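Local structure of putative ribosomal N-acetyltransferase YdaF (Bacillus subtilis, 1NSL) at residues C[5-10]-C[115-120]; C[73-78]-C[106-111]; C[97-102]-C[143-148]. The protein is a putative N-acetyltransferase of the GNAT family that may acetylate the N-termini of ribosomal proteins. All coordinates share one frame; numbering follows the deposited sequence.

Contact 1: C[5-10]-C[115-120]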
ATOM      1  N   CYS C   5      18.582 -22.241  11.156  1.00 28.37           N
ATOM      2  CA  CYS C   5      19.467 -23.074  10.415  1.00 28.00           C
ATOM      3  C   CYS C   5      20.596 -23.436  11.305  1.00 27.40           C
ATOM      4  O   CYS C   5      21.378 -22.573  11.734  1.00 27.49           O
ATOM      5  CB  CYS C   5      19.996 -22.333   9.214  1.00 28.14           C
ATOM      6  SG  CYS C   5      21.065 -23.483   8.342  1.00 31.57           S
ATOM      7  N   LYS C   6      20.691 -24.706  11.657  1.00 27.42           N
ATOM      8  CA  LYS C   6      21.843 -25.086  12.475  1.00 26.83           C
ATOM      9  C   LYS C   6      23.043 -25.388  11.592  1.00 26.46           C
ATOM     10  O   LYS C   6      23.063 -26.333  10.873  1.00 24.88           O
ATOM     11  CB  LYS C   6      21.553 -26.202  13.429  1.00 26.14           C
ATOM     12  CG  LYS C   6      22.776 -26.530  14.233  1.00 26.52           C
ATOM     13  CD  LYS C   6      22.417 -27.156  15.563  1.00 27.46           C
ATOM     14  CE  LYS C   6      23.579 -27.986  16.122  1.00 29.05           C
ATOM     15  NZ  LYS C   6      23.179 -28.797  17.310  1.00 26.99           N
ATOM     16  N   VAL C   7      24.012 -24.501  11.623  1.00 27.73           N
ATOM     17  CA  VAL C   7      25.153 -24.608  10.764  1.00 29.25           C
ATOM     18  C   VAL C   7      25.983 -25.684  11.350  1.00 30.11           C
ATOM     19  O   VAL C   7      26.348 -26.640  10.677  1.00 30.66           O
ATOM     20  CB  VAL C   7      25.929 -23.312  10.813  1.00 29.71           C
ATOM     21  CG1 VAL C   7      27.097 -23.366   9.849  1.00 31.09           C
ATOM     22  CG2 VAL C   7      25.008 -22.172  10.475  1.00 28.03           C
ATOM     23  N   ASN C   8      26.274 -25.505  12.634  1.00 30.80           N
ATOM     24  CA  ASN C   8      26.920 -26.515  13.453  1.00 31.14           C
ATOM     25  C   ASN C   8      26.627 -26.211  14.927  1.00 31.15           C
ATOM     26  O   ASN C   8      25.863 -25.311  15.223  1.00 31.72           O
ATOM     27  CB  ASN C   8      28.415 -26.605  13.153  1.00 31.33           C
ATOM     28  CG  ASN C   8      29.185 -25.424  13.662  1.00 32.34           C
ATOM     29  OD1 ASN C   8      28.894 -24.898  14.737  1.00 35.03           O
ATOM     30  ND2 ASN C   8      30.178 -24.988  12.891  1.00 32.17           N
ATOM     31  N   GLU C   9      27.255 -26.929  15.845  1.00 31.19           N
ATOM     32  CA  GLU C   9      26.986 -26.794  17.286  1.00 31.24           C
ATOM     33  C   GLU C   9      27.119 -25.424  17.950  1.00 29.84           C
ATOM     34  O   GLU C   9      26.713 -25.258  19.093  1.00 29.05           O
ATOM     35  CB  GLU C   9      27.836 -27.797  18.093  1.00 32.30           C
ATOM     36  CG  GLU C   9      27.371 -27.916  19.540  1.00 36.54           C
ATOM     37  CD  GLU C   9      28.149 -28.930  20.362  1.00 44.18           C
ATOM     38  OE1 GLU C   9      28.890 -29.769  19.790  1.00 48.14           O
ATOM     39  OE2 GLU C   9      28.024 -28.902  21.610  1.00 48.07           O
ATOM     40  N   HIS C  10      27.686 -24.447  17.261  1.00 28.99           N
ATOM     41  CA  HIS C  10      27.805 -23.121  17.844  1.00 28.18           C
ATOM     42  C   HIS C  10      27.122 -22.041  16.986  1.00 27.44           C
ATOM     43  O   HIS C  10      26.754 -20.975  17.454  1.00 26.27           O
ATOM     44  CB  HIS C  10      29.289 -22.764  18.009  1.00 27.87           C
ATOM     45  CG  HIS C  10      29.973 -23.452  19.158  1.00 28.40           C
ATOM     46  ND1 HIS C  10      29.672 -23.192  20.479  1.00 29.14           N
ATOM     47  CD2 HIS C  10      30.978 -24.361  19.184  1.00 27.17           C
ATOM     48  CE1 HIS C  10      30.441 -23.926  21.268  1.00 25.58           C
ATOM     49  NE2 HIS C  10      31.234 -24.652  20.505  1.00 26.04           N
ATOM     50  N   CYS C 115      28.371 -19.450   4.985  1.00 31.16           N
ATOM     51  CA  CYS C 115      28.225 -19.377   3.505  1.00 31.72           C
ATOM     52  C   CYS C 115      27.954 -20.789   2.932  1.00 31.25           C
ATOM     53  O   CYS C 115      27.109 -20.941   2.070  1.00 31.31           O
ATOM     54  CB  CYS C 115      29.432 -18.703   2.802  1.00 30.61           C
ATOM     55  SG  CYS C 115      29.598 -16.949   3.275  1.00 34.28           S
ATOM     56  N   ARG C 116      28.649 -21.819   3.418  1.00 30.75           N
ATOM     57  CA  ARG C 116      28.364 -23.153   2.913  1.00 31.08           C
ATOM     58  C   ARG C 116      26.876 -23.543   3.132  1.00 30.80           C
ATOM     59  O   ARG C 116      26.204 -24.034   2.194  1.00 32.00           O
ATOM     60  CB  ARG C 116      29.326 -24.207   3.464  1.00 30.72           C
ATOM     61  CG  ARG C 116      30.810 -23.912   3.191  1.00 32.62           C
ATOM     62  CD  ARG C 116      31.864 -24.901   3.861  1.00 29.98           C
ATOM     63  NE  ARG C 116      33.012 -25.063   2.972  1.00 33.94           N
ATOM     64  CZ  ARG C 116      34.286 -24.948   3.355  1.00 36.91           C
ATOM     65  NH1 ARG C 116      34.559 -24.656   4.616  1.00 38.87           N
ATOM     66  NH2 ARG C 116      35.288 -25.113   2.490  1.00 33.07           N
ATOM     67  N   LYS C 117      26.324 -23.365   4.322  1.00 29.41           N
ATOM     68  CA  LYS C 117      24.919 -23.691   4.399  1.00 29.52           C
ATOM     69  C   LYS C 117      24.144 -22.909   3.330  1.00 29.80           C
ATOM     70  O   LYS C 117      23.278 -23.491   2.648  1.00 29.38           O
ATOM     71  CB  LYS C 117      24.304 -23.417   5.762  1.00 29.14           C
ATOM     72  CG  LYS C 117      24.545 -24.485   6.809  1.00 30.39           C
ATOM     73  CD  LYS C 117      24.076 -25.906   6.433  1.00 31.65           C
ATOM     74  CE  LYS C 117      24.701 -26.880   7.440  1.00 36.48           C
ATOM     75  NZ  LYS C 117      25.141 -28.218   6.960  1.00 39.07           N
ATOM     76  N   LEU C 118      24.472 -21.611   3.181  1.00 29.13           N
ATOM     77  CA  LEU C 118      23.745 -20.705   2.285  1.00 28.66           C
ATOM     78  C   LEU C 118      23.824 -21.151   0.850  1.00 28.51           C
ATOM     79  O   LEU C 118      22.867 -21.082   0.106  1.00 27.58           O
ATOM     80  CB  LEU C 118      24.286 -19.300   2.401  1.00 28.14           C
ATOM     81  CG  LEU C 118      23.470 -18.206   1.708  1.00 31.12           C
ATOM     82  CD1 LEU C 118      22.007 -18.527   1.798  1.00 29.36           C
ATOM     83  CD2 LEU C 118      23.705 -16.761   2.317  1.00 29.75           C
ATOM     84  N   ILE C 119      24.998 -21.628   0.479  1.00 28.68           N
ATOM     85  CA  ILE C 119      25.238 -22.034  -0.858  1.00 28.47           C
ATOM     86  C   ILE C 119      24.405 -23.267  -1.079  1.00 30.14           C
ATOM     87  O   ILE C 119      23.525 -23.293  -1.968  1.00 30.77           O
ATOM     88  CB  ILE C 119      26.717 -22.272  -1.018  1.00 28.46           C
ATOM     89  CG1 ILE C 119      27.360 -20.889  -0.965  1.00 27.76           C
ATOM     90  CG2 ILE C 119      27.027 -23.070  -2.337  1.00 24.33           C
ATOM     91  CD1 ILE C 119      28.829 -20.881  -0.944  1.00 27.08           C
ATOM     92  N   THR C 120      24.625 -24.271  -0.237  1.00 30.06           N
ATOM     93  CA  THR C 120      23.851 -25.483  -0.375  1.00 30.85           C
ATOM     94  C   THR C 120      22.394 -25.135  -0.770  1.00 30.06           C
ATOM     95  O   THR C 120      21.868 -25.615  -1.760  1.00 30.41           O
ATOM     96  CB  THR C 120      23.875 -26.303   0.952  1.00 31.94           C
ATOM     97  OG1 THR C 120      25.191 -26.834   1.218  1.00 32.41           O
ATOM     98  CG2 THR C 120      22.961 -27.555   0.823  1.00 30.75           C
TER
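The side of this contact that belongs to helix 110-124 is a single residue, Lys117. It is a lysine that works mainly through its carbon chain. The contact joins the N-terminal edge of the GNAT sheet to the helix that follows strand 94-101. Val7 and Lys117 form the nearest backbone pair, with CA atoms 6.4 Å apart. The surface buried is modest, 143 Å² over both sides.

Lys117 starts with CG beside its backbone N and opposite its carbonyl carbon (chi1 -81°). The chain then bends at its second torsion and again at its fourth, and runs along segment 5-10. CG of Lys117 meets SG of Cys5 at 3.9 Å, and lies 4.1 Å from CG1 of Val7. The Val7 and Lys117 side chains run past one another, pointing opposite ways. Further out, the lysine passes the backbone. Lys117 CE lies 3.6 Å from Val7 O and 3.8 Å from Lys6 O. These are packing contacts of a CH2 group next to the charged end.

Cys5 and Val7 also touch Ile13 of strand 11-15. Met2 of the second subunit packs on Cys5 and Leu118, so a neighbouring subunit reaches this edge.

The chain makes its turn just beyond the contact. Val7 and Asn8 both face Ile11 in a classic beta bulge. Asn8 then forms an Asx turn, which fixes the direction of its amide. Asn8 OD1 accepts the backbone N-H of His10 at 2.8 Å, in a nearly straight bond (172°) that comes in close to the line of the side-chain C=O.

Contact 2: C[73-78]-C[106-111]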
ATOM      1  N   LEU C  73      23.656 -13.791  12.054  1.00 25.83           N
ATOM      2  CA  LEU C  73      24.618 -14.808  12.472  1.00 26.39           C
ATOM      3  C   LEU C  73      24.647 -14.818  14.002  1.00 27.32           C
ATOM      4  O   LEU C  73      24.784 -13.791  14.670  1.00 26.53           O
ATOM      5  CB  LEU C  73      26.010 -14.580  11.851  1.00 25.92           C
ATOM      6  CG  LEU C  73      25.930 -14.902  10.343  1.00 26.57           C
ATOM      7  CD1 LEU C  73      27.014 -14.344   9.479  1.00 23.63           C
ATOM      8  CD2 LEU C  73      25.764 -16.388  10.125  1.00 25.29           C
ATOM      9  N   LEU C  74      24.469 -16.003  14.568  1.00 28.78           N
ATOM     10  CA  LEU C  74      24.440 -16.137  16.009  1.00 28.97           C
ATOM     11  C   LEU C  74      25.511 -17.110  16.345  1.00 29.93           C
ATOM     12  O   LEU C  74      25.532 -18.194  15.790  1.00 30.74           O
ATOM     13  CB  LEU C  74      23.139 -16.785  16.482  1.00 28.13           C
ATOM     14  CG  LEU C  74      21.760 -16.370  16.018  1.00 28.32           C
ATOM     15  CD1 LEU C  74      20.664 -17.266  16.640  1.00 29.45           C
ATOM     16  CD2 LEU C  74      21.518 -14.931  16.339  1.00 28.32           C
ATOM     17  N   TYR C  75      26.389 -16.733  17.261  1.00 31.42           N
ATOM     18  CA  TYR C  75      27.394 -17.629  17.808  1.00 32.55           C
ATOM     19  C   TYR C  75      26.909 -17.969  19.208  1.00 33.08           C
ATOM     20  O   TYR C  75      26.720 -17.104  20.058  1.00 33.59           O
ATOM     21  CB  TYR C  75      28.793 -16.984  17.851  1.00 32.97           C
ATOM     22  CG  TYR C  75      29.814 -17.826  18.614  1.00 34.58           C
ATOM     23  CD1 TYR C  75      29.858 -17.817  20.011  1.00 35.92           C
ATOM     24  CD2 TYR C  75      30.709 -18.618  17.955  1.00 33.87           C
ATOM     25  CE1 TYR C  75      30.763 -18.584  20.716  1.00 35.19           C
ATOM     26  CE2 TYR C  75      31.636 -19.401  18.658  1.00 36.42           C
ATOM     27  CZ  TYR C  75      31.657 -19.390  20.033  1.00 36.54           C
ATOM     28  OH  TYR C  75      32.584 -20.206  20.706  1.00 36.86           O
ATOM     29  N   ASP C  76      26.682 -19.242  19.450  1.00 33.76           N
ATOM     30  CA  ASP C  76      26.241 -19.666  20.770  1.00 34.05           C
ATOM     31  C   ASP C  76      25.080 -18.930  21.340  1.00 33.89           C
ATOM     32  O   ASP C  76      24.946 -18.828  22.545  1.00 33.54           O
ATOM     33  CB  ASP C  76      27.386 -19.638  21.761  1.00 34.70           C
ATOM     34  CG  ASP C  76      28.155 -20.917  21.743  1.00 35.36           C
ATOM     35  OD1 ASP C  76      27.504 -21.979  21.810  1.00 37.04           O
ATOM     36  OD2 ASP C  76      29.385 -20.969  21.621  1.00 37.27           O
ATOM     37  N   GLY C  77      24.221 -18.434  20.464  1.00 34.28           N
ATOM     38  CA  GLY C  77      23.002 -17.825  20.920  1.00 33.60           C
ATOM     39  C   GLY C  77      22.832 -16.374  20.548  1.00 33.64           C
ATOM     40  O   GLY C  77      21.679 -15.937  20.417  1.00 34.26           O
ATOM     41  N   SER C  78      23.911 -15.606  20.364  1.00 32.65           N
ATOM     42  CA  SER C  78      23.675 -14.190  20.056  1.00 32.21           C
ATOM     43  C   SER C  78      24.343 -13.531  18.852  1.00 31.25           C
ATOM     44  O   SER C  78      25.468 -13.849  18.509  1.00 30.82           O
ATOM     45  CB  SER C  78      23.912 -13.360  21.294  1.00 32.84           C
ATOM     46  OG  SER C  78      25.243 -13.509  21.705  1.00 36.30           O
ATOM     47  N   GLU C 106      35.907 -12.383  14.940  1.00 29.44           N
ATOM     48  CA  GLU C 106      36.702 -12.703  13.777  1.00 29.50           C
ATOM     49  C   GLU C 106      37.581 -13.953  13.914  1.00 29.07           C
ATOM     50  O   GLU C 106      38.173 -14.195  14.952  1.00 28.20           O
ATOM     51  CB  GLU C 106      37.625 -11.549  13.497  1.00 29.26           C
ATOM     52  CG  GLU C 106      37.286 -10.813  12.257  1.00 30.47           C
ATOM     53  CD  GLU C 106      38.256  -9.714  12.022  1.00 33.35           C
ATOM     54  OE1 GLU C 106      39.312  -9.727  12.687  1.00 35.24           O
ATOM     55  OE2 GLU C 106      37.945  -8.833  11.184  1.00 36.83           O
ATOM     56  N   GLY C 107      37.706 -14.720  12.853  1.00 28.79           N
ATOM     57  CA  GLY C 107      38.690 -15.801  12.903  1.00 29.87           C
ATOM     58  C   GLY C 107      38.297 -17.149  13.475  1.00 29.47           C
ATOM     59  O   GLY C 107      39.140 -17.982  13.842  1.00 28.70           O
ATOM     60  N   LYS C 108      36.997 -17.361  13.575  1.00 29.75           N
ATOM     61  CA  LYS C 108      36.551 -18.605  14.095  1.00 29.44           C
ATOM     62  C   LYS C 108      35.882 -19.321  12.986  1.00 29.52           C
ATOM     63  O   LYS C 108      35.263 -20.323  13.203  1.00 30.26           O
ATOM     64  CB  LYS C 108      35.587 -18.351  15.203  1.00 28.97           C
ATOM     65  CG  LYS C 108      36.061 -17.328  16.185  1.00 29.78           C
ATOM     66  CD  LYS C 108      35.052 -17.258  17.327  1.00 32.56           C
ATOM     67  CE  LYS C 108      35.757 -16.934  18.647  1.00 36.76           C
ATOM     68  NZ  LYS C 108      34.808 -16.339  19.646  1.00 41.76           N
ATOM     69  N   GLY C 109      36.001 -18.814  11.777  1.00 29.91           N
ATOM     70  CA  GLY C 109      35.284 -19.429  10.684  1.00 30.68           C
ATOM     71  C   GLY C 109      33.765 -19.331  10.763  1.00 31.89           C
ATOM     72  O   GLY C 109      33.064 -20.238  10.265  1.00 32.26           O
ATOM     73  N   ILE C 110      33.209 -18.268  11.351  1.00 31.70           N
ATOM     74  CA  ILE C 110      31.761 -18.202  11.303  1.00 32.44           C
ATOM     75  C   ILE C 110      31.314 -17.999   9.855  1.00 32.67           C
ATOM     76  O   ILE C 110      30.451 -18.731   9.342  1.00 33.32           O
ATOM     77  CB  ILE C 110      31.162 -17.083  12.123  1.00 32.73           C
ATOM     78  CG1 ILE C 110      31.802 -16.977  13.540  1.00 35.48           C
ATOM     79  CG2 ILE C 110      29.686 -17.302  12.221  1.00 31.76           C
ATOM     80  CD1 ILE C 110      31.235 -17.900  14.624  1.00 35.17           C
ATOM     81  N   ILE C 111      31.906 -17.041   9.163  1.00 31.97           N
ATOM     82  CA  ILE C 111      31.399 -16.726   7.824  1.00 31.14           C
ATOM     83  C   ILE C 111      31.457 -17.892   6.852  1.00 31.56           C
ATOM     84  O   ILE C 111      30.420 -18.261   6.222  1.00 31.08           O
ATOM     85  CB  ILE C 111      32.074 -15.489   7.301  1.00 30.45           C
ATOM     86  CG1 ILE C 111      31.752 -14.381   8.314  1.00 32.09           C
ATOM     87  CG2 ILE C 111      31.600 -15.212   5.931  1.00 29.26           C
ATOM     88  CD1 ILE C 111      32.411 -13.007   8.171  1.00 31.82           C
TER
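Tyr75 presents its ring to segment 106-111 in two ways. Lys108 comes over a face and Ile110 meets the edge. NZ of Lys108 sits 4.7 Å from the centroid of the Tyr75 ring, 20° off the normal, which is a cation-pi interaction. CD of Lys108 lies 4.2 Å from CE2 of Tyr75, at an oblique position. Ile110 approaches near the ring plane. CD1 of Ile110 touches CD2 of Tyr75 at 3.4 Å, with the two side chains roughly perpendicular. The tyrosine has CG opposite its backbone N (chi1 171°), which directs the ring toward the start of the helix.

The other face of the ring meets His10, and those two planes are almost parallel. The ring therefore lies between an imidazole and an ammonium group. Lys108 is exposed, while Ile110 is buried.

Tyr75 also opens a type I' turn that ends at Ser78 and joins strands 69-75 and 78-89. On the other segment, Gly109 is at the N-cap position of helix 110-124. Ile110, in the first turn of this helix, continues inward onto Ile11 of strand 11-15 and Ile101 of strand 94-101.

Contact 3: C[97-102]-C[143-148]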
ATOM      1  N   ILE C  97      26.195 -13.248  -2.529  1.00 31.73           N
ATOM      2  CA  ILE C  97      26.280 -13.375  -1.067  1.00 30.85           C
ATOM      3  C   ILE C  97      27.064 -12.251  -0.369  1.00 29.80           C
ATOM      4  O   ILE C  97      28.047 -11.763  -0.877  1.00 28.65           O
ATOM      5  CB  ILE C  97      26.802 -14.759  -0.689  1.00 31.98           C
ATOM      6  CG1 ILE C  97      25.701 -15.793  -0.991  1.00 31.82           C
ATOM      7  CG2 ILE C  97      27.281 -14.852   0.801  1.00 29.40           C
ATOM      8  CD1 ILE C  97      26.126 -17.207  -0.740  1.00 29.39           C
ATOM      9  N   GLY C  98      26.569 -11.797   0.776  1.00 29.65           N
ATOM     10  CA  GLY C  98      27.265 -10.773   1.547  1.00 29.18           C
ATOM     11  C   GLY C  98      27.234 -11.224   2.981  1.00 28.10           C
ATOM     12  O   GLY C  98      26.526 -12.157   3.305  1.00 29.14           O
ATOM     13  N   TYR C  99      27.997 -10.591   3.844  1.00 27.00           N
ATOM     14  CA  TYR C  99      28.067 -11.039   5.208  1.00 25.94           C
ATOM     15  C   TYR C  99      28.980 -10.080   5.876  1.00 25.51           C
ATOM     16  O   TYR C  99      29.777  -9.500   5.216  1.00 25.74           O
ATOM     17  CB  TYR C  99      28.721 -12.417   5.234  1.00 26.05           C
ATOM     18  CG  TYR C  99      29.938 -12.538   4.320  1.00 26.10           C
ATOM     19  CD1 TYR C  99      31.099 -11.839   4.585  1.00 24.20           C
ATOM     20  CD2 TYR C  99      29.910 -13.350   3.198  1.00 25.61           C
ATOM     21  CE1 TYR C  99      32.161 -11.923   3.775  1.00 25.89           C
ATOM     22  CE2 TYR C  99      31.003 -13.456   2.368  1.00 27.42           C
ATOM     23  CZ  TYR C  99      32.126 -12.725   2.660  1.00 28.42           C
ATOM     24  OH  TYR C  99      33.247 -12.779   1.869  1.00 29.16           O
ATOM     25  N   TRP C 100      28.845  -9.870   7.172  1.00 25.81           N
ATOM     26  CA  TRP C 100      29.807  -9.078   7.925  1.00 26.01           C
ATOM     27  C   TRP C 100      29.799  -9.628   9.292  1.00 27.01           C
ATOM     28  O   TRP C 100      28.814 -10.271   9.688  1.00 28.45           O
ATOM     29  CB  TRP C 100      29.453  -7.618   8.012  1.00 25.31           C
ATOM     30  CG  TRP C 100      28.136  -7.254   8.593  1.00 25.80           C
ATOM     31  CD1 TRP C 100      27.003  -7.026   7.899  1.00 26.37           C
ATOM     32  CD2 TRP C 100      27.835  -6.946   9.953  1.00 26.48           C
ATOM     33  NE1 TRP C 100      25.999  -6.640   8.737  1.00 26.54           N
ATOM     34  CE2 TRP C 100      26.487  -6.576  10.010  1.00 26.28           C
ATOM     35  CE3 TRP C 100      28.568  -6.954  11.142  1.00 28.45           C
ATOM     36  CZ2 TRP C 100      25.847  -6.234  11.198  1.00 26.01           C
ATOM     37  CZ3 TRP C 100      27.933  -6.601  12.329  1.00 27.01           C
ATOM     38  CH2 TRP C 100      26.587  -6.243  12.343  1.00 27.10           C
ATOM     39  N   ILE C 101      30.872  -9.399  10.034  1.00 27.10           N
ATOM     40  CA  ILE C 101      30.896  -9.908  11.376  1.00 27.52           C
ATOM     41  C   ILE C 101      31.543  -8.918  12.352  1.00 27.66           C
ATOM     42  O   ILE C 101      32.231  -7.991  11.955  1.00 27.39           O
ATOM     43  CB  ILE C 101      31.553 -11.241  11.328  1.00 27.94           C
ATOM     44  CG1 ILE C 101      31.079 -12.119  12.468  1.00 29.71           C
ATOM     45  CG2 ILE C 101      33.063 -11.096  11.299  1.00 29.23           C
ATOM     46  CD1 ILE C 101      32.076 -13.307  12.748  1.00 30.74           C
ATOM     47  N   ALA C 102      31.230  -9.037  13.636  1.00 28.30           N
ATOM     48  CA  ALA C 102      31.797  -8.122  14.638  1.00 28.39           C
ATOM     49  C   ALA C 102      33.205  -8.575  14.947  1.00 29.29           C
ATOM     50  O   ALA C 102      33.528  -9.787  14.926  1.00 28.96           O
ATOM     51  CB  ALA C 102      30.989  -8.116  15.874  1.00 28.28           C
ATOM     52  N   ARG C 143      37.840 -11.407   1.238  1.00 31.64           N
ATOM     53  CA  ARG C 143      38.336 -12.140   0.098  1.00 31.91           C
ATOM     54  C   ARG C 143      38.601 -13.624   0.450  1.00 31.98           C
ATOM     55  O   ARG C 143      38.311 -14.556  -0.341  1.00 30.70           O
ATOM     56  CB  ARG C 143      39.658 -11.504  -0.292  1.00 32.42           C
ATOM     57  CG  ARG C 143      39.530 -10.234  -1.055  1.00 31.68           C
ATOM     58  CD  ARG C 143      39.569 -10.463  -2.516  1.00 29.38           C
ATOM     59  NE  ARG C 143      40.697  -9.748  -3.049  1.00 27.66           N
ATOM     60  CZ  ARG C 143      41.387 -10.157  -4.072  1.00 27.54           C
ATOM     61  NH1 ARG C 143      41.048 -11.288  -4.667  1.00 31.85           N
ATOM     62  NH2 ARG C 143      42.393  -9.443  -4.522  1.00 20.84           N
ATOM     63  N   ALA C 144      39.133 -13.840   1.647  1.00 31.16           N
ATOM     64  CA  ALA C 144      39.457 -15.188   2.031  1.00 32.17           C
ATOM     65  C   ALA C 144      38.240 -16.067   2.017  1.00 32.62           C
ATOM     66  O   ALA C 144      38.341 -17.284   1.897  1.00 33.28           O
ATOM     67  CB  ALA C 144      40.084 -15.249   3.380  1.00 31.95           C
ATOM     68  N   VAL C 145      37.070 -15.500   2.126  1.00 32.64           N
ATOM     69  CA  VAL C 145      36.003 -16.449   2.241  1.00 33.16           C
ATOM     70  C   VAL C 145      35.699 -17.248   0.970  1.00 33.28           C
ATOM     71  O   VAL C 145      35.671 -18.464   0.987  1.00 34.22           O
ATOM     72  CB  VAL C 145      34.771 -15.872   2.900  1.00 33.38           C
ATOM     73  CG1 VAL C 145      33.542 -16.773   2.617  1.00 28.80           C
ATOM     74  CG2 VAL C 145      35.068 -15.797   4.386  1.00 33.20           C
ATOM     75  N   PRO C 146      35.527 -16.552  -0.128  1.00 32.22           N
ATOM     76  CA  PRO C 146      35.278 -17.204  -1.409  1.00 31.36           C
ATOM     77  C   PRO C 146      36.413 -18.187  -1.781  1.00 30.01           C
ATOM     78  O   PRO C 146      36.174 -19.313  -2.173  1.00 29.67           O
ATOM     79  CB  PRO C 146      35.309 -16.033  -2.392  1.00 31.38           C
ATOM     80  CG  PRO C 146      35.037 -14.869  -1.567  1.00 32.32           C
ATOM     81  CD  PRO C 146      35.616 -15.089  -0.211  1.00 31.85           C
ATOM     82  N   GLU C 147      37.639 -17.731  -1.662  1.00 28.69           N
ATOM     83  CA  GLU C 147      38.779 -18.504  -2.099  1.00 29.04           C
ATOM     84  C   GLU C 147      38.941 -19.815  -1.337  1.00 28.63           C
ATOM     85  O   GLU C 147      39.450 -20.760  -1.892  1.00 28.32           O
ATOM     86  CB  GLU C 147      40.072 -17.697  -2.006  1.00 28.91           C
ATOM     87  CG  GLU C 147      40.185 -16.484  -2.933  1.00 32.16           C
ATOM     88  CD  GLU C 147      41.368 -15.540  -2.584  1.00 35.73           C
ATOM     89  OE1 GLU C 147      42.294 -15.365  -3.398  1.00 35.78           O
ATOM     90  OE2 GLU C 147      41.389 -14.947  -1.487  1.00 38.26           O
ATOM     91  N   ARG C 148      38.481 -19.842  -0.087  1.00 28.67           N
ATOM     92  CA  ARG C 148      38.546 -20.986   0.812  1.00 27.90           C
ATOM     93  C   ARG C 148      37.437 -21.922   0.328  1.00 28.16           C
ATOM     94  O   ARG C 148      37.662 -23.098   0.177  1.00 29.52           O
ATOM     95  CB  ARG C 148      38.359 -20.539   2.296  1.00 27.31           C
ATOM     96  CG  ARG C 148      38.670 -21.516   3.410  1.00 25.16           C
ATOM     97  CD  ARG C 148      37.498 -21.822   4.314  1.00 27.94           C
ATOM     98  NE  ARG C 148      37.667 -21.625   5.771  1.00 27.16           N
ATOM     99  CZ  ARG C 148      37.724 -22.601   6.670  1.00 25.12           C
ATOM    100  NH1 ARG C 148      37.696 -23.860   6.306  1.00 26.62           N
ATOM    101  NH2 ARG C 148      37.842 -22.332   7.944  1.00 25.57           N
TER
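Tyr99 reaches from strand 94-101 to helix 140-149 with the outer end of its ring. It meets Val145 and Pro146 there, and all three residues are buried. The nearest CA pair across the contact, Tyr99 and Val145, is 10.1 Å apart. The tyrosine ring spans this gap.

The packed part is small. OH of Tyr99 lies 3.6 Å from CB of Val145 and 3.9 Å from CD of Pro146. Tyr99 CZ is 4.1 Å from Val145 CB, and Tyr99 CE2 is 4.2 Å from Val145 CG1. The two side chains approach head-on from strand and helix, with Val145 CB at an oblique position to the ring. The hydroxyl is not left among carbons alone, because it hydrogen-bonds to OG of Ser142, one residue before segment 143-148. That bond ties the ring to the helix by its polar end. Cys115 and Ile111 of helix 110-124 also pack on the tyrosine.

The remainder of the helix segment is loose toward the strand. Ala144, Glu147 and Arg148 are exposed. The CB of Arg143 points away, and its NH1 is hydrogen-bonded to Tyr173 OH of strand 166-176. The helix is kinked at Val145 and Pro146: the N of Val145 has no bond to the turn before, and Pro146 has no N-H to give.

Strand 94-101 runs parallel to strand 130-136, and each is followed by a helix. This is the core layout of the GNAT fold, in which the acetyl-CoA site of relatives lies where these two strands splay apart.

Contacts 1 and 2 both use helix 110-124, and their centres are 11 Å apart. Contact 2 is nested in the chain loop closed by contact 1. The two touch through a probable backbone hydrogen bond, His10 O to Asp76 N at 2.6 Å. Contact 3 lies 12 Å from contact 2 and 14 Å from contact 1, centre to centre. Helix 110-124 links it to both: Ile111 CG2 is 3.5 Å from Tyr99 CG, and Cys115 SG is 3.6 Å from Tyr99 CD2. Segment 106-111 holds the loop's end before this helix and the helix start. In GNAT relatives that loop binds the acetyl-CoA pyrophosphate, so contact 2 probably lies beside the cofactor site.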